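Erythrocyte membrane protein 1 (Plasmodium falciparum, PDB 6S8T) probably binds a host cell-surface receptor as a PfEMP1 adhesin, this piece being its ICAM-1-binding DBLbeta domain. Local coordinates at residues Gln311-Cys323 against Asn336-Lys348. Numbering follows the deposited sequence.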
# COMPACT_ATOMS: atom_id res chain seq x y z
N GLN A 311 11.30 10.98 -15.06
CA GLN A 311 11.08 12.41 -15.29
C GLN A 311 12.40 13.18 -15.22
O GLN A 311 12.64 14.08 -16.03
CB GLN A 311 10.08 12.95 -14.27
CG GLN A 311 9.71 14.42 -14.47
CD GLN A 311 8.66 14.90 -13.48
OE1 GLN A 311 8.98 15.31 -12.37
NE2 GLN A 311 7.39 14.84 -13.89
N GLU A 312 13.26 12.85 -14.25
CA GLU A 312 14.57 13.48 -14.17
C GLU A 312 15.44 13.10 -15.36
O GLU A 312 16.25 13.92 -15.83
CB GLU A 312 15.27 13.11 -12.87
CG GLU A 312 14.63 13.70 -11.63
CD GLU A 312 14.58 15.21 -11.67
OE1 GLU A 312 13.52 15.76 -12.04
OE2 GLU A 312 15.60 15.85 -11.34
N TYR A 313 15.31 11.87 -15.85
CA TYR A 313 16.11 11.44 -16.99
C TYR A 313 15.73 12.21 -18.25
O TYR A 313 16.60 12.53 -19.07
CB TYR A 313 15.94 9.94 -17.21
CG TYR A 313 17.01 9.32 -18.09
CD1 TYR A 313 18.19 8.83 -17.54
CD2 TYR A 313 16.84 9.21 -19.46
CE1 TYR A 313 19.16 8.25 -18.33
CE2 TYR A 313 17.81 8.64 -20.26
CZ TYR A 313 18.97 8.16 -19.69
OH TYR A 313 19.94 7.59 -20.48
N ASP A 314 14.44 12.53 -18.42
CA ASP A 314 14.02 13.33 -19.57
C ASP A 314 14.60 14.73 -19.50
O ASP A 314 14.99 15.30 -20.54
CB ASP A 314 12.50 13.38 -19.65
CG ASP A 314 11.89 12.07 -20.10
OD1 ASP A 314 12.66 11.12 -20.36
OD2 ASP A 314 10.65 11.99 -20.19
N LYS A 315 14.67 15.32 -18.31
CA LYS A 315 15.31 16.62 -18.16
C LYS A 315 16.79 16.55 -18.53
O LYS A 315 17.35 17.52 -19.04
CB LYS A 315 15.15 17.13 -16.73
CG LYS A 315 13.71 17.36 -16.31
CD LYS A 315 13.63 17.81 -14.86
CE LYS A 315 12.18 18.03 -14.44
NZ LYS A 315 12.07 18.39 -12.99
N LEU A 316 17.42 15.40 -18.27
CA LEU A 316 18.82 15.23 -18.64
C LEU A 316 19.00 15.04 -20.14
O LEU A 316 20.02 15.46 -20.69
CB LEU A 316 19.41 14.04 -17.88
CG LEU A 316 20.93 13.98 -17.73
CD1 LEU A 316 21.43 15.21 -16.99
CD2 LEU A 316 21.34 12.71 -17.01
N MET A 317 18.02 14.42 -20.81
CA MET A 317 18.14 14.21 -22.25
C MET A 317 18.02 15.51 -23.03
O MET A 317 18.63 15.66 -24.09
CB MET A 317 17.08 13.22 -22.74
CG MET A 317 17.16 11.83 -22.11
SD MET A 317 16.22 10.58 -23.01
CE MET A 317 14.58 11.30 -23.00
N LYS A 318 17.24 16.46 -22.51
CA LYS A 318 16.99 17.72 -23.21
C LYS A 318 18.03 18.78 -22.89
O LYS A 318 18.43 19.55 -23.77
CB LYS A 318 15.59 18.23 -22.88
CG LYS A 318 14.48 17.26 -23.25
CD LYS A 318 13.12 17.76 -22.80
CE LYS A 318 12.04 16.72 -23.06
NZ LYS A 318 10.72 17.15 -22.52
N GLN A 319 18.49 18.85 -21.63
CA GLN A 319 19.50 19.83 -21.26
C GLN A 319 20.89 19.44 -21.76
O GLN A 319 21.71 20.33 -22.02
CB GLN A 319 19.52 20.02 -19.75
CG GLN A 319 18.25 20.62 -19.18
CD GLN A 319 17.98 22.01 -19.71
OE1 GLN A 319 18.90 22.77 -20.03
NE2 GLN A 319 16.70 22.37 -19.81
N CYS A 320 21.16 18.15 -21.89
CA CYS A 320 22.46 17.65 -22.32
C CYS A 320 22.43 17.12 -23.75
O CYS A 320 23.36 16.41 -24.16
CB CYS A 320 22.97 16.58 -21.37
SG CYS A 320 23.34 17.16 -19.70
N SER A 321 21.39 17.44 -24.52
CA SER A 321 21.29 16.94 -25.89
C SER A 321 22.41 17.49 -26.76
O SER A 321 22.90 16.79 -27.66
CB SER A 321 19.93 17.29 -26.48
OG SER A 321 19.74 18.70 -26.53
N GLN A 322 22.82 18.74 -26.53
CA GLN A 322 23.83 19.36 -27.37
C GLN A 322 25.23 18.86 -27.07
O GLN A 322 26.09 18.83 -27.96
CB GLN A 322 23.77 20.88 -27.22
CG GLN A 322 22.39 21.48 -27.49
CD GLN A 322 21.98 21.38 -28.95
OE1 GLN A 322 22.82 21.42 -29.85
NE2 GLN A 322 20.68 21.25 -29.19
N CYS A 323 25.49 18.44 -25.83
CA CYS A 323 26.81 17.97 -25.41
C CYS A 323 27.00 16.47 -25.63
O CYS A 323 27.87 15.87 -25.01
CB CYS A 323 27.05 18.32 -23.94
SG CYS A 323 26.63 20.01 -23.47
N ASN A 336 25.00 26.16 -22.89
CA ASN A 336 24.49 24.81 -23.07
C ASN A 336 25.24 23.81 -22.20
O ASN A 336 24.64 22.88 -21.65
CB ASN A 336 24.57 24.40 -24.55
CG ASN A 336 23.61 25.18 -25.42
OD1 ASN A 336 23.09 26.22 -25.02
ND2 ASN A 336 23.36 24.68 -26.62
N CYS A 337 26.56 23.99 -22.06
CA CYS A 337 27.32 23.13 -21.15
C CYS A 337 26.97 23.42 -19.70
O CYS A 337 26.88 22.50 -18.88
CB CYS A 337 28.82 23.31 -21.40
SG CYS A 337 29.89 22.60 -20.12
N THR A 338 26.76 24.70 -19.37
CA THR A 338 26.41 25.06 -18.00
C THR A 338 25.06 24.48 -17.60
O THR A 338 24.92 23.93 -16.50
CB THR A 338 26.41 26.58 -17.84
OG1 THR A 338 27.71 27.10 -18.15
CG2 THR A 338 26.04 26.98 -16.42
N SER A 339 24.06 24.59 -18.48
CA SER A 339 22.75 24.03 -18.16
C SER A 339 22.80 22.50 -18.12
O SER A 339 21.99 21.88 -17.41
CB SER A 339 21.71 24.50 -19.18
OG SER A 339 22.02 24.03 -20.48
N CYS A 340 23.72 21.88 -18.85
CA CYS A 340 23.85 20.43 -18.79
C CYS A 340 24.50 19.99 -17.49
O CYS A 340 24.04 19.02 -16.86
CB CYS A 340 24.64 19.92 -20.00
SG CYS A 340 25.10 18.17 -19.90
N GLU A 341 25.55 20.68 -17.05
CA GLU A 341 26.20 20.32 -15.80
C GLU A 341 25.28 20.55 -14.61
O GLU A 341 25.28 19.76 -13.66
CB GLU A 341 27.51 21.10 -15.64
CG GLU A 341 28.63 20.62 -16.55
CD GLU A 341 29.91 21.42 -16.38
OE1 GLU A 341 29.82 22.62 -16.06
OE2 GLU A 341 31.00 20.84 -16.57
N GLN A 342 24.49 21.62 -14.64
CA GLN A 342 23.52 21.85 -13.58
C GLN A 342 22.42 20.80 -13.58
O GLN A 342 21.91 20.43 -12.52
CB GLN A 342 22.92 23.25 -13.70
CG GLN A 342 23.91 24.37 -13.44
CD GLN A 342 23.30 25.75 -13.63
OE1 GLN A 342 22.21 25.89 -14.19
NE2 GLN A 342 24.00 26.78 -13.15
N ALA A 343 22.05 20.29 -14.76
CA ALA A 343 21.06 19.23 -14.82
C ALA A 343 21.60 17.91 -14.27
O ALA A 343 20.85 17.15 -13.66
CB ALA A 343 20.57 19.04 -16.26
N CYS A 344 22.89 17.64 -14.47
CA CYS A 344 23.48 16.42 -13.91
C CYS A 344 23.56 16.49 -12.39
O CYS A 344 23.37 15.48 -11.71
CB CYS A 344 24.88 16.19 -14.49
SG CYS A 344 24.95 15.93 -16.28
N GLU A 345 23.86 17.68 -11.85
CA GLU A 345 23.94 17.82 -10.40
C GLU A 345 22.59 17.57 -9.74
O GLU A 345 22.52 16.89 -8.71
CB GLU A 345 24.46 19.22 -10.05
CG GLU A 345 24.70 19.43 -8.57
CD GLU A 345 26.01 18.84 -8.10
OE1 GLU A 345 27.06 19.48 -8.30
OE2 GLU A 345 25.99 17.72 -7.54
N GLU A 346 21.51 18.10 -10.32
CA GLU A 346 20.18 17.87 -9.78
C GLU A 346 19.79 16.40 -9.87
O GLU A 346 19.09 15.89 -8.99
CB GLU A 346 19.15 18.74 -10.50
CG GLU A 346 19.36 20.24 -10.32
CD GLU A 346 18.32 21.07 -11.06
OE1 GLU A 346 17.41 20.48 -11.69
OE2 GLU A 346 18.41 22.32 -11.00
N TYR A 347 20.22 15.71 -10.93
CA TYR A 347 19.92 14.29 -11.06
C TYR A 347 20.60 13.49 -9.96
O TYR A 347 19.98 12.64 -9.32
CB TYR A 347 20.34 13.79 -12.44
CG TYR A 347 19.97 12.35 -12.71
CD1 TYR A 347 20.84 11.32 -12.38
CD2 TYR A 347 18.76 12.02 -13.30
CE1 TYR A 347 20.52 10.00 -12.61
CE2 TYR A 347 18.42 10.70 -13.54
CZ TYR A 347 19.30 9.69 -13.19
OH TYR A 347 18.98 8.38 -13.43
N LYS A 348 21.89 13.75 -9.72
CA LYS A 348 22.63 12.99 -8.72
C LYS A 348 22.05 13.20 -7.32
O LYS A 348 22.01 12.26 -6.52
CB LYS A 348 24.11 13.38 -8.75
CG LYS A 348 24.98 12.62 -7.75
CD LYS A 348 26.44 13.02 -7.87
CE LYS A 348 26.64 14.50 -7.56
NZ LYS A 348 26.21 14.84 -6.17
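Cys320 and Cys340 are joined through SG atoms 2.0 Å apart, where the helix that holds Gln311-Gln319 ends and its antiparallel partner runs past. The short helical segments meet at 164°, their axes 9.0 Å apart at closest approach. Leu316 and Ala343 are in register, and Leu316 reaches across with its end. With its CG anti to the backbone N (chi1 -159°), Leu316 swings CD1 across to 3.7 Å from Cys344 SG, while the same methyl lies 4.0 Å from Ala343 CB. Cys344 SG in turn sits 4.0 Å from Cys320 SG, so that sulfur and methyl groups form a continuous apolar seam. One turn further along, Tyr347 packs on Glu312 and Tyr313 instead: its CD2 lies 3.7 Å from Glu312 CB, and its CE2 edge approaches the backbone of Tyr313. The Tyr347 hydroxyl is hydrogen-bonded to Gln309, on the same helix as Tyr313, which ties the ring to the facing helix.

The solvent side is looser and polar. No hydrogen bond crosses between the two segments; exposed Gln319, bent at chi2, rests its CB on Ala343 and brings OE1 to 3.4 Å from Ser339 OG. At the loop end, Gln322 and Asn336 meet through CG and ND2, their amide planes 62° apart, without pairing. Exposed Lys315, its chain extended, reaches Glu312 OE1, whose own chain bends at chi2, in a salt bridge on the syn lone pair of OE1.

Further disulfides, Cys323-Cys330, Cys337-Cys468 and Cys344-Cys466, tie the connecting loop and the chain's C-terminal tail to this end. Such a disulfide-stapled antiparallel helical hairpin, far from the chain's centre, is characteristic of the cysteine-rich, mainly helical Duffy-binding-like fold.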